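PDB 4X7G: precorrin-6A reductase from Rhodobacter capsulatus, which catalyses the NADPH-dependent reduction of precorrin-6A to precorrin-6B, a step in the biosynthesis of cobalamin (vitamin B12). Local coordinates for residues F75-S80 with P223-R228; L4-G9 with I69-P74. All blocks are in the same frame, centred on the assembly; numbering follows the deposited sequence.

Contact 1 (F75-S80 with P223-R228); sequences FAAQMS and PAVPAR. With NAP (NADP nicotinamide-adenine-dinucleotide phosphate), chain B.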
ATOM      1  N   PHE A  75      -4.554  -2.457   1.782  1.00 11.59           N
ATOM      2  CA  PHE A  75      -5.804  -2.299   1.056  1.00 13.49           C
ATOM      3  C   PHE A  75      -5.855  -3.027  -0.234  1.00 13.39           C
ATOM      4  O   PHE A  75      -6.918  -3.113  -0.912  1.00 14.48           O
ATOM      5  CB  PHE A  75      -6.151  -0.804   0.866  1.00 13.39           C
ATOM      6  CG  PHE A  75      -6.668  -0.180   2.127  1.00 12.69           C
ATOM      7  CD1 PHE A  75      -5.885  -0.003   3.223  1.00 13.00           C
ATOM      8  CD2 PHE A  75      -8.032   0.248   2.184  1.00 13.55           C
ATOM      9  CE1 PHE A  75      -6.384   0.542   4.403  1.00 13.57           C
ATOM     10  CE2 PHE A  75      -8.478   0.862   3.335  1.00 14.69           C
ATOM     11  CZ  PHE A  75      -7.704   0.939   4.419  1.00 13.69           C
ATOM     12  N   ALA A  76      -4.776  -3.727  -0.635  1.00 12.90           N
ATOM     13  CA  ALA A  76      -4.742  -4.639  -1.795  1.00 12.93           C
ATOM     14  C   ALA A  76      -5.209  -5.982  -1.288  1.00 13.51           C
ATOM     15  O   ALA A  76      -4.453  -6.938  -1.127  1.00 12.95           O
ATOM     16  CB  ALA A  76      -3.347  -4.683  -2.410  1.00 13.89           C
ATOM     17  N   ALA A  77      -6.545  -6.055  -1.014  1.00 13.75           N
ATOM     18  CA  ALA A  77      -7.059  -7.178  -0.274  1.00 14.12           C
ATOM     19  C   ALA A  77      -7.357  -8.361  -1.172  1.00 14.17           C
ATOM     20  O   ALA A  77      -7.314  -9.486  -0.667  1.00 14.89           O
ATOM     21  CB  ALA A  77      -8.341  -6.784   0.505  1.00 16.28           C
ATOM     22  N   GLN A  78      -7.559  -8.146  -2.435  1.00 14.59           N
ATOM     23  CA  GLN A  78      -7.783  -9.246  -3.378  0.50 15.32           C
ATOM     24  C   GLN A  78      -6.481 -10.040  -3.567  1.00 15.46           C
ATOM     25  O   GLN A  78      -6.457 -11.287  -3.529  1.00 14.91           O
ATOM     26  CB  GLN A  78      -8.249  -8.800  -4.779  0.50 15.72           C
ATOM     27  CG  GLN A  78      -8.743  -9.964  -5.623  0.50 18.41           C
ATOM     28  CD  GLN A  78      -9.918 -10.669  -4.979  0.50 20.24           C
ATOM     29  OE1 GLN A  78     -11.012 -10.081  -4.755  0.50 22.63           O
ATOM     30  NE2 GLN A  78      -9.723 -11.935  -4.696  0.50 19.05           N
HETATM   31  N   MSE A  79      -5.360  -9.303  -3.740  1.00 14.02           N
HETATM   32  CA  MSE A  79      -4.098  -9.963  -3.906  1.00 14.04           C
HETATM   33  C   MSE A  79      -3.816 -10.772  -2.679  1.00 12.79           C
HETATM   34  O   MSE A  79      -3.356 -11.893  -2.733  1.00 14.71           O
HETATM   35  CB  MSE A  79      -2.996  -8.924  -4.151  1.00 14.08           C
HETATM   36  CG  MSE A  79      -1.637  -9.627  -4.453  1.00 15.27           C
HETATM   37 SE   MSE A  79      -1.460 -10.642  -6.089  1.00 16.89          SE
HETATM   38  CE  MSE A  79       0.279 -11.284  -5.620  1.00 30.39           C
ATOM     39  N   SER A  80      -3.973 -10.163  -1.517  1.00 12.59           N
ATOM     40  CA  SER A  80      -3.673 -10.847  -0.278  1.00 13.42           C
ATOM     41  C   SER A  80      -4.549 -12.091  -0.059  1.00 13.46           C
ATOM     42  O   SER A  80      -4.059 -13.141   0.315  1.00 12.94           O
ATOM     43  CB  SER A  80      -3.791  -9.948   0.914  1.00 12.44           C
ATOM     44  OG  SER A  80      -2.734  -8.927   0.923  1.00 12.84           O
ATOM     45  N   PRO A 223      -9.606  -3.223   5.148  1.00 14.30           N
ATOM     46  CA  PRO A 223     -10.608  -4.185   4.684  1.00 15.63           C
ATOM     47  C   PRO A 223     -10.257  -5.566   5.304  1.00 16.80           C
ATOM     48  O   PRO A 223      -9.137  -5.844   5.681  1.00 16.78           O
ATOM     49  CB  PRO A 223     -10.407  -4.220   3.175  1.00 19.11           C
ATOM     50  CG  PRO A 223      -8.937  -3.900   2.988  1.00 17.05           C
ATOM     51  CD  PRO A 223      -8.613  -2.918   4.058  1.00 15.23           C
ATOM     52  N   ALA A 224     -11.268  -6.432   5.319  1.00 18.15           N
ATOM     53  CA  ALA A 224     -11.129  -7.838   5.741  1.00 18.52           C
ATOM     54  C   ALA A 224     -10.211  -8.595   4.780  1.00 17.10           C
ATOM     55  O   ALA A 224     -10.333  -8.462   3.550  1.00 19.35           O
ATOM     56  CB  ALA A 224     -12.500  -8.512   5.762  1.00 21.22           C
ATOM     57  N   VAL A 225      -9.358  -9.426   5.374  1.00 16.35           N
ATOM     58  CA  VAL A 225      -8.552 -10.383   4.636  1.00 17.72           C
ATOM     59  C   VAL A 225      -8.533 -11.706   5.403  1.00 16.32           C
ATOM     60  O   VAL A 225      -8.470 -11.687   6.591  1.00 18.09           O
ATOM     61  CB  VAL A 225      -7.089  -9.870   4.488  1.00 20.26           C
ATOM     62  CG1 VAL A 225      -6.180 -10.862   3.738  1.00 21.69           C
ATOM     63  CG2 VAL A 225      -7.078  -8.476   3.792  1.00 21.68           C
ATOM     64  N   PRO A 226      -8.571 -12.829   4.712  1.00 17.32           N
ATOM     65  CA  PRO A 226      -8.521 -14.080   5.436  1.00 17.94           C
ATOM     66  C   PRO A 226      -7.278 -14.233   6.266  1.00 17.88           C
ATOM     67  O   PRO A 226      -6.215 -13.582   6.008  1.00 18.56           O
ATOM     68  CB  PRO A 226      -8.469 -15.104   4.324  1.00 21.17           C
ATOM     69  CG  PRO A 226      -9.169 -14.477   3.157  1.00 24.29           C
ATOM     70  CD  PRO A 226      -8.793 -13.007   3.291  1.00 19.89           C
ATOM     71  N   ALA A 227      -7.320 -15.077   7.291  1.00 19.55           N
ATOM     72  CA  ALA A 227      -6.237 -15.243   8.228  1.00 19.77           C
ATOM     73  C   ALA A 227      -5.009 -15.932   7.564  1.00 16.43           C
ATOM     74  O   ALA A 227      -5.154 -16.816   6.774  1.00 17.76           O
ATOM     75  CB  ALA A 227      -6.686 -16.183   9.349  1.00 22.29           C
ATOM     76  N   ARG A 228      -3.856 -15.390   7.955  1.00 16.05           N
ATOM     77  CA  ARG A 228      -2.553 -15.914   7.588  1.00 15.30           C
ATOM     78  C   ARG A 228      -1.528 -15.369   8.537  1.00 15.34           C
ATOM     79  O   ARG A 228      -1.770 -14.383   9.299  1.00 16.77           O
ATOM     80  CB  ARG A 228      -2.188 -15.704   6.116  1.00 16.35           C
ATOM     81  CG  ARG A 228      -1.688 -14.307   5.732  1.00 15.88           C
ATOM     82  CD  ARG A 228      -2.834 -13.298   5.699  1.00 15.81           C
ATOM     83  NE  ARG A 228      -2.511 -12.212   4.775  1.00 16.13           N
ATOM     84  CZ  ARG A 228      -2.747 -10.917   4.980  1.00 17.48           C
ATOM     85  NH1 ARG A 228      -2.340 -10.057   4.083  1.00 15.52           N
ATOM     86  NH2 ARG A 228      -3.250 -10.486   6.106  1.00 18.33           N
TER
HETATM   87  PA  NAP B 301      -5.802  -5.713  -5.319  1.00 15.82           P
HETATM   88  O1A NAP B 301      -7.145  -5.047  -5.585  1.00 18.47           O
HETATM   89  O2A NAP B 301      -5.674  -6.449  -4.171  1.00 15.80           O
HETATM   90  O5B NAP B 301      -5.347  -6.569  -6.515  1.00 17.88           O
HETATM   91  C5B NAP B 301      -6.062  -6.779  -7.749  1.00 17.73           C
HETATM   92  C4B NAP B 301      -5.377  -7.734  -8.697  1.00 15.94           C
HETATM   93  O4B NAP B 301      -4.075  -7.127  -9.112  1.00 16.40           O
HETATM   94  C3B NAP B 301      -4.865  -8.997  -8.057  1.00 16.66           C
HETATM   95  O3B NAP B 301      -5.926  -9.948  -7.940  1.00 20.16           O
HETATM   96  C2B NAP B 301      -3.730  -9.409  -8.901  1.00 16.37           C
HETATM   97  O2B NAP B 301      -4.208  -9.847 -10.187  1.00 17.83           O
HETATM   98  C1B NAP B 301      -3.066  -8.158  -9.176  1.00 14.98           C
HETATM   99  N9A NAP B 301      -2.008  -7.760  -8.209  1.00 14.67           N
HETATM  100  C8A NAP B 301      -2.129  -6.996  -7.071  1.00 13.63           C
HETATM  101  N7A NAP B 301      -0.924  -6.849  -6.456  1.00 13.82           N
HETATM  102  C5A NAP B 301      -0.076  -7.620  -7.203  1.00 12.63           C
HETATM  103  C6A NAP B 301       1.341  -7.887  -7.080  1.00 12.56           C
HETATM  104  N6A NAP B 301       2.106  -7.278  -6.162  1.00 13.41           N
HETATM  105  N1A NAP B 301       1.935  -8.712  -7.969  1.00 13.34           N
HETATM  106  C2A NAP B 301       1.125  -9.286  -8.947  1.00 15.07           C
HETATM  107  N3A NAP B 301      -0.172  -9.113  -9.202  1.00 13.99           N
HETATM  108  C4A NAP B 301      -0.738  -8.256  -8.307  1.00 13.42           C
HETATM  109  O3  NAP B 301      -4.604  -4.637  -5.244  1.00 19.20           O
HETATM  110  PN  NAP B 301      -4.441  -3.114  -5.817  1.00 17.41           P
HETATM  111  O1N NAP B 301      -5.082  -2.117  -4.861  1.00 19.51           O
HETATM  112  O2N NAP B 301      -4.827  -3.048  -7.231  1.00 19.97           O
HETATM  113  O5D NAP B 301      -2.858  -2.882  -5.609  1.00 17.56           O
HETATM  114  C5D NAP B 301      -1.990  -2.887  -6.779  1.00 17.48           C
HETATM  115  C4D NAP B 301      -0.622  -2.789  -6.309  1.00 16.47           C
HETATM  116  O4D NAP B 301      -0.386  -1.493  -5.790  1.00 18.13           O
HETATM  117  C3D NAP B 301      -0.156  -3.861  -5.295  1.00 16.48           C
HETATM  118  O3D NAP B 301       1.170  -4.351  -5.550  1.00 17.01           O
HETATM  119  C2D NAP B 301      -0.177  -3.082  -3.981  1.00 16.88           C
HETATM  120  O2D NAP B 301       0.722  -3.454  -3.010  1.00 15.31           O
HETATM  121  C1D NAP B 301       0.126  -1.646  -4.487  1.00 17.56           C
HETATM  122  N1N NAP B 301      -0.490  -0.691  -3.689  1.00 15.35           N
HETATM  123  C2N NAP B 301      -1.611  -0.579  -3.336  1.00 31.10           C
HETATM  124  C3N NAP B 301      -1.662   0.500  -2.528  1.00 28.40           C
HETATM  125  C7N NAP B 301      -3.132   0.244  -2.294  1.00 29.76           C
HETATM  126  O7N NAP B 301      -3.335  -0.878  -2.999  1.00 18.32           O
HETATM  127  N7N NAP B 301      -3.910   1.080  -1.473  1.00 17.58           N
HETATM  128  C4N NAP B 301      -0.387   1.336  -2.181  1.00 29.80           C
HETATM  129  C5N NAP B 301       1.025   1.143  -2.703  1.00 13.88           C
HETATM  130  C6N NAP B 301       0.719   0.007  -3.422  1.00 28.11           C
HETATM  131  P2B NAP B 301      -4.424 -11.441 -10.473  1.00 22.60           P
HETATM  132  O1X NAP B 301      -4.579 -11.374 -11.972  1.00 25.32           O
HETATM  133  O2X NAP B 301      -3.326 -12.172  -9.954  1.00 21.10           O
HETATM  134  O3X NAP B 301      -5.578 -11.993  -9.584  1.00 27.76           O
HETATM  135  O   HOH W   1      -1.755 -12.872   2.152  1.00 13.62           O
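Phe-75 and Pro-223 form the dense end of this contact: Pro-223 CD lies over the centre of one face of the Phe-75 ring, 3.7 Å from the centroid and 9° off its normal, a CH-pi contact. The Ala-77 methyl fits between Pro-223 CG and Val-225 CG2, its CB 3.9 Å from each. With CG1 of Val-225 anti to the backbone N (chi1 179°), CG2 meets Ala-77 while CG1 reaches Ser-80 CB at 3.8 Å and covers a face of the Arg-228 guanidinium. Past Val-225, at the buried Ser-80 end, direct side-chain packing gives way to one bridging water in the guanidinium plane, which donates to Ser-80 O at 3.0 Å and accepts from Arg-228 NE at 2.8 Å; Ser-80 OG and Arg-228 NH1 both reach Asp-70. The loose, solvent side is the outer loop, where Ala-224 points away and Pro-226 only skirts the helix at Ala-81. Away from the loop, Met-79 N, in a selenomethionine, donates to the NADP oxygen O2A at 2.9 Å. Segment 223-228 runs past the first turn of helix 77-90 between strands 216-220 and 229-231, and Arg-228 touches Val-84 of that helix and Leu-94 and Ala-96 of strand 93-97.

Contact 2 (L4-G9 with I69-P74); sequences LLVLGG and IDATHP. With NAP (NADP nicotinamide-adenine-dinucleotide phosphate), chain B.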
ATOM      1  N   LEU A   4      12.226 -17.378  -2.923  1.00 10.98           N
ATOM      2  CA  LEU A   4      11.209 -16.533  -2.343  1.00  9.76           C
ATOM      3  C   LEU A   4      10.481 -15.770  -3.359  1.00 10.50           C
ATOM      4  O   LEU A   4      11.069 -15.319  -4.373  1.00 12.01           O
ATOM      5  CB  LEU A   4      11.901 -15.610  -1.381  1.00 10.76           C
ATOM      6  CG  LEU A   4      12.859 -16.205  -0.316  1.00 11.36           C
ATOM      7  CD1 LEU A   4      13.460 -15.117   0.559  1.00 11.14           C
ATOM      8  CD2 LEU A   4      12.176 -17.286   0.475  1.00 12.89           C
ATOM      9  N   LEU A   5       9.201 -15.502  -3.091  1.00 10.54           N
ATOM     10  CA  LEU A   5       8.397 -14.542  -3.892  1.00 10.11           C
ATOM     11  C   LEU A   5       7.978 -13.435  -2.948  1.00 10.54           C
ATOM     12  O   LEU A   5       7.331 -13.698  -1.946  1.00 11.05           O
ATOM     13  CB  LEU A   5       7.161 -15.231  -4.501  1.00 11.31           C
ATOM     14  CG  LEU A   5       6.212 -14.313  -5.264  1.00 12.44           C
ATOM     15  CD1 LEU A   5       6.849 -13.755  -6.487  1.00 13.34           C
ATOM     16  CD2 LEU A   5       4.972 -15.096  -5.606  1.00 14.00           C
ATOM     17  N   VAL A   6       8.317 -12.213  -3.307  1.00  9.73           N
ATOM     18  CA  VAL A   6       7.868 -11.028  -2.559  1.00  9.54           C
ATOM     19  C   VAL A   6       6.828 -10.328  -3.383  1.00 10.25           C
ATOM     20  O   VAL A   6       7.118  -9.833  -4.460  1.00 10.15           O
ATOM     21  CB  VAL A   6       9.031 -10.091  -2.259  1.00 10.39           C
ATOM     22  CG1 VAL A   6       8.511  -8.840  -1.559  1.00 11.82           C
ATOM     23  CG2 VAL A   6      10.148 -10.786  -1.478  1.00 11.88           C
ATOM     24  N   LEU A   7       5.598 -10.332  -2.871  1.00  9.90           N
ATOM     25  CA  LEU A   7       4.551  -9.546  -3.482  1.00 10.86           C
ATOM     26  C   LEU A   7       4.728  -8.127  -2.979  1.00 11.15           C
ATOM     27  O   LEU A   7       4.679  -7.907  -1.755  1.00 10.91           O
ATOM     28  CB  LEU A   7       3.158 -10.114  -3.159  1.00 10.99           C
ATOM     29  CG  LEU A   7       2.971 -11.602  -3.520  1.00 12.50           C
ATOM     30  CD1 LEU A   7       1.587 -12.052  -2.982  1.00 13.12           C
ATOM     31  CD2 LEU A   7       3.108 -11.819  -4.988  1.00 14.24           C
ATOM     32  N   GLY A   8       4.958  -7.165  -3.880  1.00 10.45           N
ATOM     33  CA  GLY A   8       5.420  -5.859  -3.499  1.00 10.80           C
ATOM     34  C   GLY A   8       4.425  -4.759  -3.635  1.00 12.48           C
ATOM     35  O   GLY A   8       3.217  -5.007  -3.624  1.00 13.05           O
ATOM     36  N   GLY A   9       4.937  -3.550  -3.696  1.00 11.39           N
ATOM     37  CA  GLY A   9       4.123  -2.357  -3.823  1.00 12.40           C
ATOM     38  C   GLY A   9       4.120  -1.418  -2.677  1.00 12.36           C
ATOM     39  O   GLY A   9       3.411  -0.410  -2.696  1.00 14.75           O
ATOM     40  N   ILE A  69       6.313 -13.930   0.732  1.00 10.29           N
ATOM     41  CA  ILE A  69       6.084 -12.782   1.628  1.00  9.75           C
ATOM     42  C   ILE A  69       5.165 -11.827   0.921  1.00 10.31           C
ATOM     43  O   ILE A  69       5.501 -11.280  -0.119  1.00 10.90           O
ATOM     44  CB  ILE A  69       7.374 -12.065   2.043  1.00 10.15           C
ATOM     45  CG1 ILE A  69       8.355 -13.073   2.663  1.00 11.27           C
ATOM     46  CG2 ILE A  69       6.988 -10.946   3.024  1.00 11.42           C
ATOM     47  CD1 ILE A  69       7.917 -13.753   3.917  1.00 13.75           C
ATOM     48  N   ASP A  70       3.952 -11.732   1.481  1.00 10.61           N
ATOM     49  CA  ASP A  70       2.976 -10.809   0.949  1.00 10.68           C
ATOM     50  C   ASP A  70       3.204  -9.451   1.567  1.00  9.97           C
ATOM     51  O   ASP A  70       2.742  -9.185   2.673  1.00 11.31           O
ATOM     52  CB  ASP A  70       1.553 -11.319   1.258  1.00 11.33           C
ATOM     53  CG  ASP A  70       0.504 -10.314   0.903  1.00 12.34           C
ATOM     54  OD1 ASP A  70       0.814  -9.306   0.248  1.00 11.77           O
ATOM     55  OD2 ASP A  70      -0.681 -10.543   1.333  1.00 13.76           O
ATOM     56  N   ALA A  71       3.933  -8.576   0.873  1.00 10.25           N
ATOM     57  CA  ALA A  71       4.228  -7.214   1.313  1.00  9.94           C
ATOM     58  C   ALA A  71       3.444  -6.225   0.491  1.00 10.21           C
ATOM     59  O   ALA A  71       3.898  -5.124   0.249  1.00 11.56           O
ATOM     60  CB  ALA A  71       5.717  -6.948   1.314  1.00 10.76           C
ATOM     61  N   THR A  72       2.280  -6.656   0.027  1.00 10.10           N
ATOM     62  CA  THR A  72       1.380  -5.705  -0.675  1.00 10.69           C
ATOM     63  C   THR A  72       0.749  -4.729   0.345  1.00 10.16           C
ATOM     64  O   THR A  72       0.721  -4.910   1.531  1.00 11.88           O
ATOM     65  CB  THR A  72       0.309  -6.442  -1.446  1.00 10.55           C
ATOM     66  OG1 THR A  72      -0.639  -7.105  -0.555  1.00 12.21           O
ATOM     67  CG2 THR A  72       0.854  -7.416  -2.463  1.00 11.79           C
ATOM     68  N   HIS A  73       0.161  -3.716  -0.240  1.00 10.83           N
ATOM     69  CA  HIS A  73      -0.561  -2.766   0.540  1.00 10.63           C
ATOM     70  C   HIS A  73      -1.661  -3.455   1.330  1.00 10.36           C
ATOM     71  O   HIS A  73      -2.367  -4.312   0.786  1.00 11.16           O
ATOM     72  CB  HIS A  73      -1.149  -1.702  -0.378  1.00 11.66           C
ATOM     73  CG  HIS A  73      -1.524  -0.440   0.316  1.00 11.90           C
ATOM     74  ND1 HIS A  73      -2.690  -0.292   1.051  1.00 12.19           N
ATOM     75  CD2 HIS A  73      -0.796   0.695   0.510  1.00 12.48           C
ATOM     76  CE1 HIS A  73      -2.690   0.930   1.582  1.00 13.53           C
ATOM     77  NE2 HIS A  73      -1.574   1.550   1.249  1.00 13.52           N
ATOM     78  N   PRO A  74      -1.926  -2.963   2.570  1.00 11.33           N
ATOM     79  CA  PRO A  74      -3.021  -3.544   3.329  1.00 12.04           C
ATOM     80  C   PRO A  74      -4.387  -3.424   2.677  1.00 12.46           C
ATOM     81  O   PRO A  74      -5.314  -4.220   2.953  1.00 13.84           O
ATOM     82  CB  PRO A  74      -2.909  -2.831   4.660  1.00 13.36           C
ATOM     83  CG  PRO A  74      -1.497  -2.484   4.824  1.00 14.17           C
ATOM     84  CD  PRO A  74      -1.036  -2.158   3.428  1.00 11.85           C
TER
HETATM   85  PA  NAP B 301      -5.802  -5.713  -5.319  1.00 15.82           P
HETATM   86  O1A NAP B 301      -7.145  -5.047  -5.585  1.00 18.47           O
HETATM   87  O2A NAP B 301      -5.674  -6.449  -4.171  1.00 15.80           O
HETATM   88  O5B NAP B 301      -5.347  -6.569  -6.515  1.00 17.88           O
HETATM   89  C5B NAP B 301      -6.062  -6.779  -7.749  1.00 17.73           C
HETATM   90  C4B NAP B 301      -5.377  -7.734  -8.697  1.00 15.94           C
HETATM   91  O4B NAP B 301      -4.075  -7.127  -9.112  1.00 16.40           O
HETATM   92  C3B NAP B 301      -4.865  -8.997  -8.057  1.00 16.66           C
HETATM   93  O3B NAP B 301      -5.926  -9.948  -7.940  1.00 20.16           O
HETATM   94  C2B NAP B 301      -3.730  -9.409  -8.901  1.00 16.37           C
HETATM   95  O2B NAP B 301      -4.208  -9.847 -10.187  1.00 17.83           O
HETATM   96  C1B NAP B 301      -3.066  -8.158  -9.176  1.00 14.98           C
HETATM   97  N9A NAP B 301      -2.008  -7.760  -8.209  1.00 14.67           N
HETATM   98  C8A NAP B 301      -2.129  -6.996  -7.071  1.00 13.63           C
HETATM   99  N7A NAP B 301      -0.924  -6.849  -6.456  1.00 13.82           N
HETATM  100  C5A NAP B 301      -0.076  -7.620  -7.203  1.00 12.63           C
HETATM  101  C6A NAP B 301       1.341  -7.887  -7.080  1.00 12.56           C
HETATM  102  N6A NAP B 301       2.106  -7.278  -6.162  1.00 13.41           N
HETATM  103  N1A NAP B 301       1.935  -8.712  -7.969  1.00 13.34           N
HETATM  104  C2A NAP B 301       1.125  -9.286  -8.947  1.00 15.07           C
HETATM  105  N3A NAP B 301      -0.172  -9.113  -9.202  1.00 13.99           N
HETATM  106  C4A NAP B 301      -0.738  -8.256  -8.307  1.00 13.42           C
HETATM  107  O3  NAP B 301      -4.604  -4.637  -5.244  1.00 19.20           O
HETATM  108  PN  NAP B 301      -4.441  -3.114  -5.817  1.00 17.41           P
HETATM  109  O1N NAP B 301      -5.082  -2.117  -4.861  1.00 19.51           O
HETATM  110  O2N NAP B 301      -4.827  -3.048  -7.231  1.00 19.97           O
HETATM  111  O5D NAP B 301      -2.858  -2.882  -5.609  1.00 17.56           O
HETATM  112  C5D NAP B 301      -1.990  -2.887  -6.779  1.00 17.48           C
HETATM  113  C4D NAP B 301      -0.622  -2.789  -6.309  1.00 16.47           C
HETATM  114  O4D NAP B 301      -0.386  -1.493  -5.790  1.00 18.13           O
HETATM  115  C3D NAP B 301      -0.156  -3.861  -5.295  1.00 16.48           C
HETATM  116  O3D NAP B 301       1.170  -4.351  -5.550  1.00 17.01           O
HETATM  117  C2D NAP B 301      -0.177  -3.082  -3.981  1.00 16.88           C
HETATM  118  O2D NAP B 301       0.722  -3.454  -3.010  1.00 15.31           O
HETATM  119  C1D NAP B 301       0.126  -1.646  -4.487  1.00 17.56           C
HETATM  120  N1N NAP B 301      -0.490  -0.691  -3.689  1.00 15.35           N
HETATM  121  C2N NAP B 301      -1.611  -0.579  -3.336  1.00 31.10           C
HETATM  122  C3N NAP B 301      -1.662   0.500  -2.528  1.00 28.40           C
HETATM  123  C7N NAP B 301      -3.132   0.244  -2.294  1.00 29.76           C
HETATM  124  O7N NAP B 301      -3.335  -0.878  -2.999  1.00 18.32           O
HETATM  125  N7N NAP B 301      -3.910   1.080  -1.473  1.00 17.58           N
HETATM  126  C4N NAP B 301      -0.387   1.336  -2.181  1.00 29.80           C
HETATM  127  C5N NAP B 301       1.025   1.143  -2.703  1.00 13.88           C
HETATM  128  C6N NAP B 301       0.719   0.007  -3.422  1.00 28.11           C
HETATM  129  P2B NAP B 301      -4.424 -11.441 -10.473  1.00 22.60           P
HETATM  130  O1X NAP B 301      -4.579 -11.374 -11.972  1.00 25.32           O
HETATM  131  O2X NAP B 301      -3.326 -12.172  -9.954  1.00 21.10           O
HETATM  132  O3X NAP B 301      -5.578 -11.993  -9.584  1.00 27.76           O
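Ile-69 sits opposite Val-6 in a parallel ladder and bonds the residues on either side of it: Ile-69 N donates to Leu-5 O, and Leu-7 N donates to Ile-69 O, each at 2.9 Å. Leu-7 pairs with Asp-70. The ladder ends with Ala-71 N on Leu-7 O at 2.8 Å, a bond bent to 133° as the chain leaves the strand.

Val-6 and Ile-69 point to one face of the sheet, where helix 11-22 packs on both; the end of Ile-69 leads away from Val-6 toward Val-237, Trp-240 and Leu-241 of helix 234-243. Leu-7 and Asp-70 occupy the other face. Asp-70 OD1 closes an Asx turn, accepting from Thr-72 N at 3.0 Å nearly end-on and, through its syn lone pair, from Thr-72 OG1 at 2.8 Å. Thr-72 OG1 stands between its own backbone N and carbonyl carbon (chi1 68°), which turns the hydroxyl to the aspartate and leaves CG2 to pack 3.6 Å from Leu-7 CB. Asp-70 OD2 meets Ser-80 OG and Arg-228, so the carboxylate is held at both oxygens.

Past the strand ends the nicotinamide ribose of NADP joins both segments: its O2D accepts from His-73 N at 2.8 Å and donates to Gly-8 O at 3.0 Å. In Gly-9, at phi 114°, a CB would press on the carbonyl O of Gly-8, and it would also run into O2D. The nicotinamide end lies over one face of the His-73 ring, though the detailed geometry is doubtful. Strands 4-7 and 67-70 are the first and fourth in the 3-2-1-4-5-6 order of a Rossmann fold, with the dinucleotide in the crevice at their C-terminal ends; Gly-9 and His-73 also line the tetrapyrrole pocket.

Overall arrangement
Contact 2 is buried in the middle of a parallel sheet and rests on backbone hydrogen bonds, whereas contact 1 lies at the surface and relies on apolar side chains and a bridging water. Both hold NADP: the loops of 4-9 and 69-74 take its ribose, and the start of helix 77-90 takes a phosphate oxygen. Strand 67-70 is followed, after the short loop 71-76, by that helix, and Asp-70 ties the contacts together, its OD2 forming a salt bridge with Arg-228 NH1 and a probable hydrogen bond with Ser-80 OG. The loop 223-228 carries the chain from the other six-stranded sheet back to an edge of this one, consistent with the reported strand-swapping between Rossmann-fold domains.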